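Local coordinates for protein fucose-binding lectin (Kordia periserrulae, PDB 6HTN) that probably binds carbohydrate as a beta-propeller lectin and holds methyl alpha-L-fucopyranoside in its pockets, at residues Y69-E79 and A91-P102; G2-S10 and G51-D59. One frame throughout, in Å; residues are numbered along the deposited sequence.

In the fold
Each of the three four-stranded antiparallel sheets of the chain is built as a propeller blade. Interaction 2 (2-10 with 51-59) sets the first strand of one blade beside the first strand of the next. Interaction 1 (69-79 with 91-102) lies in that second blade and the loop that leaves it. Their centres are about 20 Å apart, on opposite sides of the chain's centre. Strands 53-58 and 64-71 are sheet neighbours and join the two: Tyr69 N lies 2.8 Å from Gly53 O, a probable hydrogen bond. Interaction 1 supplies Glu79, Ala91 and Leu92 to one pocket, and the Trp6 side chain of interaction 2 is about 4 Å from a bound methyl fucoside.

Interaction 1. Residues Y69-E79 and A91-P102; sequences YAIGTDGKIIE and ALTGQFYGASTP. Unlike the reference sequence in segment 69-79: Asp74 (reference Asn). With MFU (methyl alpha-L-fucopyranoside), chain H.
Glu79 and the backbone N of Ala91 grip the bound methyl fucoside, while Leu92 N bonds the carboxylate behind it. The two carboxylate oxygens divide the work: MFU O3 donates to Glu79 OE1 and MFU O4 to Glu79 OE2, each at 2.7 Å. Ala91 N donates to MFU O2 at 3.0 Å. Arg67 and Trp137 add further hydrogen bonds to the sugar.

The second shell fixes the carboxylate. Leu92 N reaches Glu79 OE1 at 3.2 Å from above the carboxylate plane. Tyr69 OH donates to Glu79 OE2 at 2.6 Å on the anti side. Glu79 CG lies anti to the backbone N (chi1 175°) and the chain runs on extended, which carries the carboxylate out to the sugar. Thr93 OG1 accepts from Glu79 N, nearly straight, and also bonds Ser89.

Farther out, the 91-102 loop follows the turn of the hairpin. Ile77 bonds the loop through both its backbone polar atoms: its N gives to Phe96 O and its O takes from Gly94 N. Pro102 packs on Tyr69 CB and Ile71 CD1. Lys76 CE lies over one face of Tyr97, 3.8 Å from the ring centroid. Tyr97 OH bonds Asp124 of the second subunit.

With both carboxylate oxygens accepting, Glu79 is suited to read the adjacent O3 and O4 hydroxyls of fucose.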
ATOM      1  N   TYR A  69       4.114 -16.669  -4.611  1.00 18.21           N
ATOM      2  CA  TYR A  69       3.306 -16.433  -3.400  1.00 17.58           C
ATOM      3  C   TYR A  69       2.659 -15.051  -3.451  1.00 16.60           C
ATOM      4  O   TYR A  69       3.356 -14.052  -3.656  1.00 18.11           O
ATOM      5  CB  TYR A  69       4.193 -16.576  -2.142  1.00 14.56           C
ATOM      6  CG  TYR A  69       4.859 -17.924  -2.013  1.00 13.99           C
ATOM      7  CD1 TYR A  69       4.175 -18.988  -1.448  1.00 16.25           C
ATOM      8  CD2 TYR A  69       6.108 -18.146  -2.571  1.00 16.68           C
ATOM      9  CE1 TYR A  69       4.762 -20.250  -1.394  1.00 18.17           C
ATOM     10  CE2 TYR A  69       6.692 -19.396  -2.545  1.00 15.96           C
ATOM     11  CZ  TYR A  69       6.008 -20.455  -1.972  1.00 18.45           C
ATOM     12  OH  TYR A  69       6.557 -21.716  -1.999  1.00 18.31           O
ATOM     13  N   ALA A  70       1.352 -15.008  -3.281  1.00 17.10           N
ATOM     14  CA  ALA A  70       0.586 -13.764  -3.306  1.00 15.75           C
ATOM     15  C   ALA A  70      -0.518 -13.846  -2.290  1.00 17.94           C
ATOM     16  O   ALA A  70      -0.726 -14.888  -1.693  1.00 18.83           O
ATOM     17  CB  ALA A  70       0.014 -13.510  -4.695  1.00 17.55           C
ATOM     18  N   ILE A  71      -1.218 -12.749  -2.081  1.00 17.56           N
ATOM     19  CA  ILE A  71      -2.447 -12.744  -1.257  1.00 17.33           C
ATOM     20  C   ILE A  71      -3.644 -12.976  -2.181  1.00 17.42           C
ATOM     21  O   ILE A  71      -3.817 -12.244  -3.161  1.00 18.18           O
ATOM     22  CB  ILE A  71      -2.576 -11.452  -0.452  1.00 17.93           C
ATOM     23  CG1 ILE A  71      -1.303 -11.129   0.338  1.00 19.85           C
ATOM     24  CG2 ILE A  71      -3.805 -11.565   0.448  1.00 19.58           C
ATOM     25  CD1 ILE A  71      -0.772 -12.293   1.138  1.00 20.95           C
ATOM     26  N   GLY A  72      -4.425 -14.010  -1.878  1.00 17.97           N
ATOM     27  CA  GLY A  72      -5.612 -14.284  -2.704  1.00 18.73           C
ATOM     28  C   GLY A  72      -6.783 -13.386  -2.329  1.00 21.55           C
ATOM     29  O   GLY A  72      -6.699 -12.600  -1.402  1.00 19.28           O
ATOM     30  N   THR A  73      -7.901 -13.602  -3.038  1.00 20.58           N
ATOM     31  CA  THR A  73      -9.070 -12.723  -2.898  1.00 20.40           C
ATOM     32  C   THR A  73      -9.787 -12.995  -1.587  1.00 21.04           C
ATOM     33  O   THR A  73     -10.683 -12.196  -1.267  1.00 21.72           O
ATOM     34  CB  THR A  73      -9.985 -12.852  -4.120  1.00 22.11           C
ATOM     35  OG1 THR A  73     -10.458 -14.200  -4.105  1.00 22.69           O
ATOM     36  CG2 THR A  73      -9.264 -12.511  -5.397  1.00 22.76           C
ATOM     37  N   ASP A  74      -9.392 -14.008  -0.822  1.00 19.48           N
ATOM     38  CA  ASP A  74      -9.921 -14.243   0.550  1.00 22.07           C
ATOM     39  C   ASP A  74      -8.974 -13.735   1.655  1.00 18.99           C
ATOM     40  O   ASP A  74      -9.208 -14.021   2.840  1.00 19.82           O
ATOM     41  CB  ASP A  74     -10.171 -15.731   0.773  1.00 26.17           C
ATOM     42  CG  ASP A  74      -8.904 -16.579   0.608  1.00 29.56           C
ATOM     43  OD1 ASP A  74      -7.812 -16.042   0.185  1.00 25.87           O
ATOM     44  OD2 ASP A  74      -9.030 -17.827   0.824  1.00 35.38           O
ATOM     45  N   GLY A  75      -7.929 -12.988   1.298  1.00 20.27           N
ATOM     46  CA  GLY A  75      -6.998 -12.469   2.315  1.00 19.26           C
ATOM     47  C   GLY A  75      -5.962 -13.483   2.745  1.00 19.29           C
ATOM     48  O   GLY A  75      -5.174 -13.170   3.642  1.00 20.19           O
ATOM     49  N   LYS A  76      -5.937 -14.675   2.164  1.00 20.01           N
ATOM     50  CA  LYS A  76      -4.989 -15.716   2.588  1.00 19.54           C
ATOM     51  C   LYS A  76      -3.912 -15.908   1.536  1.00 18.26           C
ATOM     52  O   LYS A  76      -4.149 -15.690   0.327  1.00 19.43           O
ATOM     53  CB  LYS A  76      -5.737 -17.009   2.865  1.00 22.95           C
ATOM     54  CG  LYS A  76      -6.708 -16.819   4.029  1.00 27.81           C
ATOM     55  CD  LYS A  76      -7.067 -18.042   4.779  1.00 33.93           C
ATOM     56  CE  LYS A  76      -7.990 -17.804   5.927  1.00 35.72           C
ATOM     57  NZ  LYS A  76      -8.822 -18.988   6.217  1.00 39.94           N
ATOM     58  N   ILE A  77      -2.733 -16.296   1.977  1.00 19.03           N
ATOM     59  CA  ILE A  77      -1.612 -16.567   1.064  1.00 19.31           C
ATOM     60  C   ILE A  77      -1.982 -17.687   0.094  1.00 19.87           C
ATOM     61  O   ILE A  77      -2.498 -18.733   0.527  1.00 21.93           O
ATOM     62  CB  ILE A  77      -0.286 -16.837   1.804  1.00 19.31           C
ATOM     63  CG1 ILE A  77       0.077 -15.608   2.651  1.00 22.44           C
ATOM     64  CG2 ILE A  77       0.818 -17.192   0.827  1.00 20.81           C
ATOM     65  CD1 ILE A  77       1.126 -15.868   3.727  1.00 22.69           C
ATOM     66  N   ILE A  78      -1.717 -17.446  -1.191  0.70 19.42           N
ATOM     67  CA  ILE A  78      -1.842 -18.477  -2.251  0.70 21.32           C
ATOM     68  C   ILE A  78      -0.445 -18.820  -2.737  0.70 21.02           C
ATOM     69  O   ILE A  78       0.418 -17.927  -2.845  0.70 20.21           O
ATOM     70  CB  ILE A  78      -2.758 -18.024  -3.395  0.70 22.45           C
ATOM     71  CG1 ILE A  78      -2.226 -16.810  -4.146  0.70 26.08           C
ATOM     72  CG2 ILE A  78      -4.147 -17.759  -2.859  0.70 23.71           C
ATOM     73  CD1 ILE A  78      -2.992 -16.531  -5.446  0.70 26.88           C
ATOM     74  N   GLU A  79      -0.218 -20.100  -3.003  1.00 18.93           N
ATOM     75  CA  GLU A  79       1.042 -20.612  -3.534  1.00 17.24           C
ATOM     76  C   GLU A  79       0.750 -21.201  -4.931  1.00 17.32           C
ATOM     77  O   GLU A  79      -0.107 -22.076  -4.982  1.00 21.70           O
ATOM     78  CB  GLU A  79       1.614 -21.672  -2.616  1.00 18.47           C
ATOM     79  CG  GLU A  79       2.874 -22.324  -3.202  1.00 19.68           C
ATOM     80  CD  GLU A  79       3.434 -23.471  -2.373  1.00 19.65           C
ATOM     81  OE1 GLU A  79       2.611 -24.301  -1.889  1.00 20.89           O
ATOM     82  OE2 GLU A  79       4.698 -23.573  -2.282  1.00 19.19           O
ATOM     83  N   ALA A  91       0.367 -26.658  -1.488  1.00 22.48           N
ATOM     84  CA  ALA A  91      -0.093 -27.003  -0.142  1.00 22.48           C
ATOM     85  C   ALA A  91      -0.231 -25.791   0.780  1.00 22.79           C
ATOM     86  O   ALA A  91      -1.069 -25.817   1.696  1.00 25.30           O
ATOM     87  CB  ALA A  91       0.806 -28.049   0.461  1.00 23.64           C
ATOM     88  N   LEU A  92       0.533 -24.731   0.553  1.00 22.02           N
ATOM     89  CA  LEU A  92       0.456 -23.551   1.464  1.00 20.80           C
ATOM     90  C   LEU A  92      -0.874 -22.828   1.294  1.00 21.39           C
ATOM     91  O   LEU A  92      -1.311 -22.159   2.215  1.00 22.13           O
ATOM     92  CB  LEU A  92       1.637 -22.614   1.234  1.00 19.43           C
ATOM     93  CG  LEU A  92       1.730 -21.420   2.212  1.00 17.86           C
ATOM     94  CD1 LEU A  92       1.804 -21.903   3.670  1.00 18.88           C
ATOM     95  CD2 LEU A  92       2.993 -20.631   1.925  1.00 19.70           C
ATOM     96  N   THR A  93      -1.485 -22.890   0.100  1.00 19.58           N
ATOM     97  CA  THR A  93      -2.640 -22.057  -0.230  1.00 21.36           C
ATOM     98  C   THR A  93      -3.743 -22.199   0.831  1.00 21.98           C
ATOM     99  O   THR A  93      -4.131 -23.331   1.195  1.00 20.89           O
ATOM    100  CB  THR A  93      -3.195 -22.427  -1.597  1.00 20.45           C
ATOM    101  OG1 THR A  93      -2.178 -22.171  -2.554  1.00 22.26           O
ATOM    102  CG2 THR A  93      -4.491 -21.701  -1.912  1.00 20.82           C
ATOM    103  N   GLY A  94      -4.234 -21.076   1.311  1.00 23.47           N
ATOM    104  CA  GLY A  94      -5.400 -21.009   2.174  1.00 22.97           C
ATOM    105  C   GLY A  94      -5.105 -21.270   3.642  1.00 24.32           C
ATOM    106  O   GLY A  94      -6.041 -21.221   4.446  1.00 25.85           O
ATOM    107  N   GLN A  95      -3.873 -21.529   4.047  1.00 22.09           N
ATOM    108  CA  GLN A  95      -3.555 -21.834   5.466  1.00 21.54           C
ATOM    109  C   GLN A  95      -3.473 -20.560   6.332  1.00 23.08           C
ATOM    110  O   GLN A  95      -3.854 -20.612   7.518  1.00 24.71           O
ATOM    111  CB  GLN A  95      -2.288 -22.659   5.584  1.00 23.02           C
ATOM    112  CG  GLN A  95      -2.421 -24.054   4.961  1.00 25.05           C
ATOM    113  CD  GLN A  95      -1.272 -24.939   5.400  1.00 26.35           C
ATOM    114  OE1 GLN A  95      -0.961 -25.002   6.600  1.00 27.04           O
ATOM    115  NE2 GLN A  95      -0.655 -25.648   4.462  1.00 25.02           N
ATOM    116  N   PHE A  96      -2.930 -19.457   5.804  1.00 19.66           N
ATOM    117  CA  PHE A  96      -2.582 -18.300   6.641  1.00 21.84           C
ATOM    118  C   PHE A  96      -3.059 -17.009   6.000  1.00 20.57           C
ATOM    119  O   PHE A  96      -2.967 -16.822   4.782  1.00 20.30           O
ATOM    120  CB  PHE A  96      -1.064 -18.231   6.841  1.00 19.83           C
ATOM    121  CG  PHE A  96      -0.493 -19.474   7.476  1.00 20.77           C
ATOM    122  CD1 PHE A  96      -0.696 -19.717   8.825  1.00 22.37           C
ATOM    123  CD2 PHE A  96       0.218 -20.375   6.731  1.00 21.29           C
ATOM    124  CE1 PHE A  96      -0.176 -20.858   9.423  1.00 26.57           C
ATOM    125  CE2 PHE A  96       0.720 -21.531   7.321  1.00 23.18           C
ATOM    126  CZ  PHE A  96       0.528 -21.760   8.646  1.00 22.50           C
ATOM    127  N   TYR A  97      -3.471 -16.075   6.856  1.00 21.38           N
ATOM    128  CA  TYR A  97      -3.766 -14.708   6.414  1.00 20.98           C
ATOM    129  C   TYR A  97      -2.486 -13.986   6.089  1.00 20.87           C
ATOM    130  O   TYR A  97      -1.494 -14.122   6.827  1.00 20.52           O
ATOM    131  CB  TYR A  97      -4.495 -13.925   7.504  1.00 19.08           C
ATOM    132  CG  TYR A  97      -5.936 -14.333   7.684  1.00 20.45           C
ATOM    133  CD1 TYR A  97      -6.895 -14.007   6.743  1.00 20.81           C
ATOM    134  CD2 TYR A  97      -6.337 -15.006   8.809  1.00 23.91           C
ATOM    135  CE1 TYR A  97      -8.225 -14.344   6.913  1.00 22.56           C
ATOM    136  CE2 TYR A  97      -7.668 -15.347   9.014  1.00 25.32           C
ATOM    137  CZ  TYR A  97      -8.617 -15.024   8.049  1.00 22.78           C
ATOM    138  OH  TYR A  97      -9.929 -15.365   8.283  1.00 26.25           O
ATOM    139  N   GLY A  98      -2.501 -13.201   5.021  1.00 19.00           N
ATOM    140  CA  GLY A  98      -1.370 -12.344   4.663  1.00 17.65           C
ATOM    141  C   GLY A  98      -1.818 -10.947   4.429  1.00 19.62           C
ATOM    142  O   GLY A  98      -2.844 -10.738   3.810  1.00 23.47           O
ATOM    143  N   ALA A  99      -1.049  -9.992   4.928  1.00 20.24           N
ATOM    144  CA  ALA A  99      -1.402  -8.577   4.885  1.00 21.40           C
ATOM    145  C   ALA A  99      -0.356  -7.797   4.103  1.00 27.15           C
ATOM    146  O   ALA A  99      -0.382  -6.614   4.149  1.00 27.11           O
ATOM    147  CB  ALA A  99      -1.568  -8.119   6.322  1.00 23.30           C
ATOM    148  N   SER A 100       0.566  -8.489   3.454  1.00 24.55           N
ATOM    149  CA  SER A 100       1.700  -7.895   2.738  1.00 23.30           C
ATOM    150  C   SER A 100       2.046  -8.824   1.567  1.00 20.55           C
ATOM    151  O   SER A 100       1.765  -9.971   1.676  1.00 22.19           O
ATOM    152  CB  SER A 100       2.856  -7.599   3.693  1.00 23.97           C
ATOM    153  OG  SER A 100       3.397  -8.810   4.257  1.00 21.56           O
ATOM    154  N   THR A 101       2.667  -8.296   0.538  1.00 20.45           N
ATOM    155  CA  THR A 101       3.179  -9.072  -0.599  1.00 21.18           C
ATOM    156  C   THR A 101       4.221 -10.008  -0.024  1.00 17.51           C
ATOM    157  O   THR A 101       5.223  -9.531   0.495  1.00 19.21           O
ATOM    158  CB  THR A 101       3.766  -8.212  -1.702  1.00 24.26           C
ATOM    159  OG1 THR A 101       2.728  -7.394  -2.252  1.00 27.80           O
ATOM    160  CG2 THR A 101       4.400  -9.051  -2.787  1.00 23.40           C
ATOM    161  N   PRO A 102       4.050 -11.336  -0.137  1.00 17.33           N
ATOM    162  CA  PRO A 102       4.999 -12.233   0.523  1.00 16.29           C
ATOM    163  C   PRO A 102       6.365 -12.178  -0.127  1.00 18.61           C
ATOM    164  O   PRO A 102       6.506 -11.929  -1.356  1.00 18.04           O
ATOM    165  CB  PRO A 102       4.395 -13.619   0.313  1.00 17.26           C
ATOM    166  CG  PRO A 102       2.911 -13.364   0.115  1.00 17.48           C
ATOM    167  CD  PRO A 102       2.853 -12.060  -0.602  1.00 18.15           C
TER
HETATM  168  C1  MFU H 202       4.588 -28.945  -3.551  1.00 21.88           C
HETATM  169  C2  MFU H 202       3.756 -27.860  -2.870  1.00 19.05           C
HETATM  170  C3  MFU H 202       4.422 -27.518  -1.540  1.00 21.24           C
HETATM  171  C4  MFU H 202       5.816 -27.038  -1.797  1.00 19.71           C
HETATM  172  C5  MFU H 202       6.596 -28.187  -2.492  1.00 20.36           C
HETATM  173  C6  MFU H 202       8.015 -27.773  -2.796  1.00 18.88           C
HETATM  174  O1  MFU H 202       4.448 -30.110  -2.719  1.00 25.44           O
HETATM  175  O2  MFU H 202       2.440 -28.389  -2.680  1.00 22.62           O
HETATM  176  O3  MFU H 202       3.609 -26.558  -0.857  1.00 22.00           O
HETATM  177  O4  MFU H 202       5.877 -25.917  -2.669  1.00 20.81           O
HETATM  178  O5  MFU H 202       5.904 -28.474  -3.774  1.00 21.28           O
HETATM  179  CM  MFU H 202       5.281 -31.136  -3.290  1.00 30.02           C
HETATM  180  O   HOH W   1     -10.380 -18.102   8.299  1.00 41.88           O
HETATM  181  O   HOH W   2      -8.781 -21.347   3.911  1.00 44.02           O
HETATM  182  O   HOH W   3      -1.641 -19.581   3.109  1.00 22.97           O

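Interaction 2. Residues G2-S10 and G51-D59; sequences GATSWLDGS and GAGATSWLD. Unlike the reference sequence in segment 2-10: Leu7 (reference Val).
Thr4 and Ser56 meet where two blades of the beta-propeller lie side by side. Strands 3-7 and 53-58 are the first strands of consecutive blades. They run nearly parallel, with 13° between their directions and 5.9 Å between their axes at closest approach. They belong to separate sheets, so side chains carry most of the contact.

The tight part is at the start and middle. Gly2 N donates to Ala52 O at 2.7 Å, and also bonds Asp103 of the third subunit. Gly2 CA comes 4.4 Å from Gly53 CA. Two residues on, Thr4 OG1 and Ser56 OG share a hydrogen bond of 2.8 Å. Thr4 points OG1 away from its own backbone N (chi1 -165°), toward the serine. The Thr4 methyl CG2 lies alongside Ser56 CB. Thr4 CB also comes near the Ala54 methyl.

Beside these bonds the contact is looser, and water bridges the two backbones. Near the start, water 4 accepts from Ala54 N, with a weak second bond from Ala3 N. Near the middle, water 5 donates to Ser5 O at 2.8 Å and also bonds Ser56 OG; its bond to Ser56 O is weak. Beyond the waters, Trp6 stacks on His14 of its own blade and touches Ile64 of the next.

At the far end both methyls of Leu58 touch strand 3-7. CD2 meets Trp6 CD1 at 4.0 Å, the side chains crossing at about a right angle, and Leu58 CD1 rests 3.4 Å from Leu7 O.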
ATOM      1  N   GLY A   2       7.309  -9.881  -8.186  1.00 20.47           N
ATOM      2  CA  GLY A   2       8.387 -10.843  -7.899  1.00 20.10           C
ATOM      3  C   GLY A   2       9.277 -11.105  -9.079  1.00 19.21           C
ATOM      4  O   GLY A   2       8.805 -10.986 -10.211  1.00 19.83           O
ATOM      5  N   ALA A   3      10.558 -11.349  -8.861  1.00 18.49           N
ATOM      6  CA  ALA A   3      11.536 -11.637  -9.921  1.00 16.52           C
ATOM      7  C   ALA A   3      12.310 -12.880  -9.558  1.00 19.77           C
ATOM      8  O   ALA A   3      12.804 -12.957  -8.392  1.00 20.18           O
ATOM      9  CB  ALA A   3      12.438 -10.496 -10.129  1.00 16.46           C
ATOM     10  N   THR A   4      12.473 -13.815 -10.473  1.00 17.34           N
ATOM     11  CA  THR A   4      13.353 -14.978 -10.227  1.00 17.99           C
ATOM     12  C   THR A   4      14.116 -15.247 -11.505  1.00 19.30           C
ATOM     13  O   THR A   4      13.680 -14.780 -12.590  1.00 21.07           O
ATOM     14  CB  THR A   4      12.598 -16.171  -9.667  1.00 18.12           C
ATOM     15  OG1 THR A   4      13.576 -17.111  -9.128  1.00 20.10           O
ATOM     16  CG2 THR A   4      11.715 -16.851 -10.683  1.00 18.84           C
ATOM     17  N   SER A   5      15.242 -15.921 -11.443  1.00 19.90           N
ATOM     18  CA  SER A   5      16.048 -16.157 -12.660  1.00 17.92           C
ATOM     19  C   SER A   5      16.879 -17.422 -12.436  1.00 20.03           C
ATOM     20  O   SER A   5      17.136 -17.809 -11.259  1.00 18.40           O
ATOM     21  CB  SER A   5      16.921 -15.016 -12.999  1.00 18.56           C
ATOM     22  OG  SER A   5      17.878 -14.714 -12.000  1.00 19.54           O
ATOM     23  N   TRP A   6      17.324 -18.026 -13.538  1.00 19.13           N
ATOM     24  CA  TRP A   6      18.235 -19.191 -13.448  1.00 21.30           C
ATOM     25  C   TRP A   6      19.068 -19.240 -14.713  1.00 23.99           C
ATOM     26  O   TRP A   6      18.667 -18.711 -15.750  1.00 21.70           O
ATOM     27  CB  TRP A   6      17.494 -20.509 -13.229  1.00 20.53           C
ATOM     28  CG  TRP A   6      16.620 -20.927 -14.371  1.00 21.85           C
ATOM     29  CD1 TRP A   6      16.950 -21.787 -15.390  1.00 23.34           C
ATOM     30  CD2 TRP A   6      15.297 -20.469 -14.667  1.00 21.25           C
ATOM     31  NE1 TRP A   6      15.902 -21.922 -16.270  1.00 24.39           N
ATOM     32  CE2 TRP A   6      14.859 -21.146 -15.835  1.00 25.02           C
ATOM     33  CE3 TRP A   6      14.385 -19.617 -14.002  1.00 22.56           C
ATOM     34  CZ2 TRP A   6      13.601 -20.959 -16.386  1.00 24.17           C
ATOM     35  CZ3 TRP A   6      13.122 -19.495 -14.512  1.00 24.20           C
ATOM     36  CH2 TRP A   6      12.745 -20.110 -15.707  1.00 23.28           C
ATOM     37  N   LEU A   7      20.229 -19.871 -14.603  1.00 23.34           N
ATOM     38  CA  LEU A   7      21.120 -20.125 -15.760  1.00 26.59           C
ATOM     39  C   LEU A   7      20.945 -21.556 -16.209  1.00 26.76           C
ATOM     40  O   LEU A   7      20.887 -22.468 -15.364  1.00 28.03           O
ATOM     41  CB  LEU A   7      22.551 -19.909 -15.312  1.00 26.18           C
ATOM     42  CG  LEU A   7      22.983 -18.471 -15.173  1.00 27.92           C
ATOM     43  CD1 LEU A   7      24.299 -18.419 -14.386  1.00 29.91           C
ATOM     44  CD2 LEU A   7      23.088 -17.711 -16.474  1.00 27.95           C
ATOM     45  N   ASP A   8      20.770 -21.759 -17.501  1.00 26.92           N
ATOM     46  CA  ASP A   8      20.727 -23.142 -18.031  1.00 30.48           C
ATOM     47  C   ASP A   8      22.173 -23.621 -18.247  1.00 32.87           C
ATOM     48  O   ASP A   8      23.139 -22.860 -18.003  1.00 29.87           O
ATOM     49  CB  ASP A   8      19.833 -23.239 -19.266  1.00 31.72           C
ATOM     50  CG  ASP A   8      20.327 -22.479 -20.477  1.00 31.30           C
ATOM     51  OD1 ASP A   8      21.575 -22.264 -20.611  1.00 35.18           O
ATOM     52  OD2 ASP A   8      19.451 -22.108 -21.302  1.00 35.27           O
ATOM     53  N   GLY A   9      22.294 -24.851 -18.737  1.00 39.59           N
ATOM     54  CA  GLY A   9      23.601 -25.508 -18.944  1.00 43.30           C
ATOM     55  C   GLY A   9      24.494 -24.768 -19.927  1.00 47.39           C
ATOM     56  O   GLY A   9      25.745 -24.928 -19.826  1.00 47.45           O
ATOM     57  N   SER A  10      23.909 -23.967 -20.831  1.00 37.85           N
ATOM     58  CA  SER A  10      24.663 -23.198 -21.848  1.00 35.76           C
ATOM     59  C   SER A  10      25.078 -21.825 -21.327  1.00 40.74           C
ATOM     60  O   SER A  10      25.747 -21.102 -22.074  1.00 38.53           O
ATOM     61  CB  SER A  10      23.845 -23.084 -23.108  1.00 46.66           C
ATOM     62  OG  SER A  10      22.839 -22.070 -22.969  1.00 53.39           O
ATOM     63  N   GLY A  51       0.932  -8.070  -5.003  1.00 21.89           N
ATOM     64  CA  GLY A  51       2.012  -8.575  -5.851  1.00 23.04           C
ATOM     65  C   GLY A  51       2.404  -9.964  -5.429  1.00 19.39           C
ATOM     66  O   GLY A  51       1.833 -10.568  -4.528  1.00 21.14           O
ATOM     67  N   ALA A  52       3.417 -10.501  -6.085  1.00 20.26           N
ATOM     68  CA  ALA A  52       3.828 -11.887  -5.867  1.00 22.06           C
ATOM     69  C   ALA A  52       5.317 -11.918  -5.544  1.00 22.03           C
ATOM     70  O   ALA A  52       6.098 -11.142  -6.098  1.00 31.79           O
ATOM     71  CB  ALA A  52       3.483 -12.680  -7.080  1.00 22.88           C
ATOM     72  N   GLY A  53       5.666 -12.718  -4.584  1.00 18.40           N
ATOM     73  CA  GLY A  53       7.065 -13.088  -4.352  1.00 19.26           C
ATOM     74  C   GLY A  53       7.338 -14.386  -5.082  1.00 18.22           C
ATOM     75  O   GLY A  53       6.405 -15.174  -5.274  1.00 21.87           O
ATOM     76  N   ALA A  54       8.553 -14.545  -5.545  1.00 15.82           N
ATOM     77  CA  ALA A  54       8.879 -15.747  -6.320  1.00 16.83           C
ATOM     78  C   ALA A  54      10.223 -16.315  -5.895  1.00 16.94           C
ATOM     79  O   ALA A  54      11.167 -15.529  -5.614  1.00 19.94           O
ATOM     80  CB  ALA A  54       8.862 -15.390  -7.787  1.00 18.75           C
ATOM     81  N   THR A  55      10.341 -17.621  -6.051  1.00 16.81           N
ATOM     82  CA  THR A  55      11.631 -18.322  -5.870  1.00 17.26           C
ATOM     83  C   THR A  55      11.653 -19.461  -6.898  1.00 18.95           C
ATOM     84  O   THR A  55      10.583 -19.898  -7.356  1.00 19.49           O
ATOM     85  CB  THR A  55      11.798 -18.781  -4.407  1.00 16.99           C
ATOM     86  OG1 THR A  55      13.189 -19.165  -4.288  1.00 19.17           O
ATOM     87  CG2 THR A  55      10.838 -19.853  -3.994  1.00 18.08           C
ATOM     88  N   SER A  56      12.835 -19.961  -7.214  1.00 18.75           N
ATOM     89  CA  SER A  56      12.946 -21.077  -8.175  1.00 17.67           C
ATOM     90  C   SER A  56      14.201 -21.863  -7.877  1.00 19.79           C
ATOM     91  O   SER A  56      15.114 -21.341  -7.223  1.00 19.53           O
ATOM     92  CB  SER A  56      12.948 -20.541  -9.587  1.00 17.52           C
ATOM     93  OG  SER A  56      14.055 -19.721  -9.850  1.00 18.45           O
ATOM     94  N   TRP A  57      14.243 -23.095  -8.357  1.00 20.16           N
ATOM     95  CA  TRP A  57      15.469 -23.927  -8.207  1.00 18.88           C
ATOM     96  C   TRP A  57      15.530 -24.885  -9.398  1.00 21.22           C
ATOM     97  O   TRP A  57      14.490 -25.293  -9.910  1.00 20.84           O
ATOM     98  CB  TRP A  57      15.442 -24.688  -6.897  1.00 18.65           C
ATOM     99  CG  TRP A  57      14.366 -25.709  -6.743  1.00 21.01           C
ATOM    100  CD1 TRP A  57      14.455 -27.050  -6.991  1.00 19.84           C
ATOM    101  CD2 TRP A  57      13.031 -25.489  -6.300  1.00 19.50           C
ATOM    102  NE1 TRP A  57      13.300 -27.679  -6.689  1.00 21.85           N
ATOM    103  CE2 TRP A  57      12.381 -26.747  -6.251  1.00 19.84           C
ATOM    104  CE3 TRP A  57      12.315 -24.366  -5.881  1.00 21.76           C
ATOM    105  CZ2 TRP A  57      11.067 -26.909  -5.859  1.00 20.90           C
ATOM    106  CZ3 TRP A  57      11.020 -24.550  -5.457  1.00 19.89           C
ATOM    107  CH2 TRP A  57      10.392 -25.790  -5.447  1.00 20.08           C
ATOM    108  N   LEU A  58      16.751 -25.312  -9.688  1.00 23.14           N
ATOM    109  CA  LEU A  58      17.011 -26.336 -10.738  1.00 25.38           C
ATOM    110  C   LEU A  58      17.227 -27.678 -10.083  1.00 28.62           C
ATOM    111  O   LEU A  58      18.070 -27.732  -9.140  1.00 31.02           O
ATOM    112  CB  LEU A  58      18.264 -25.939 -11.495  1.00 28.15           C
ATOM    113  CG  LEU A  58      18.092 -24.838 -12.529  1.00 27.56           C
ATOM    114  CD1 LEU A  58      19.451 -24.312 -12.957  1.00 29.41           C
ATOM    115  CD2 LEU A  58      17.237 -25.360 -13.713  1.00 28.39           C
ATOM    116  N   ASP A  59      16.528 -28.711 -10.542  1.00 28.46           N
ATOM    117  CA  ASP A  59      16.809 -30.080 -10.029  1.00 29.50           C
ATOM    118  C   ASP A  59      18.007 -30.653 -10.793  1.00 28.78           C
ATOM    119  O   ASP A  59      18.547 -29.992 -11.697  1.00 29.51           O
ATOM    120  CB  ASP A  59      15.560 -30.932  -9.999  1.00 29.22           C
ATOM    121  CG  ASP A  59      15.024 -31.327 -11.354  1.00 28.51           C
ATOM    122  OD1 ASP A  59      15.832 -31.373 -12.351  1.00 33.84           O
ATOM    123  OD2 ASP A  59      13.816 -31.588 -11.413  1.00 32.87           O
TER
HETATM  124  O   HOH W   4      10.654 -12.320  -5.511  1.00 33.64           O
HETATM  125  O   HOH W   5      16.806 -20.048  -9.584  1.00 22.07           O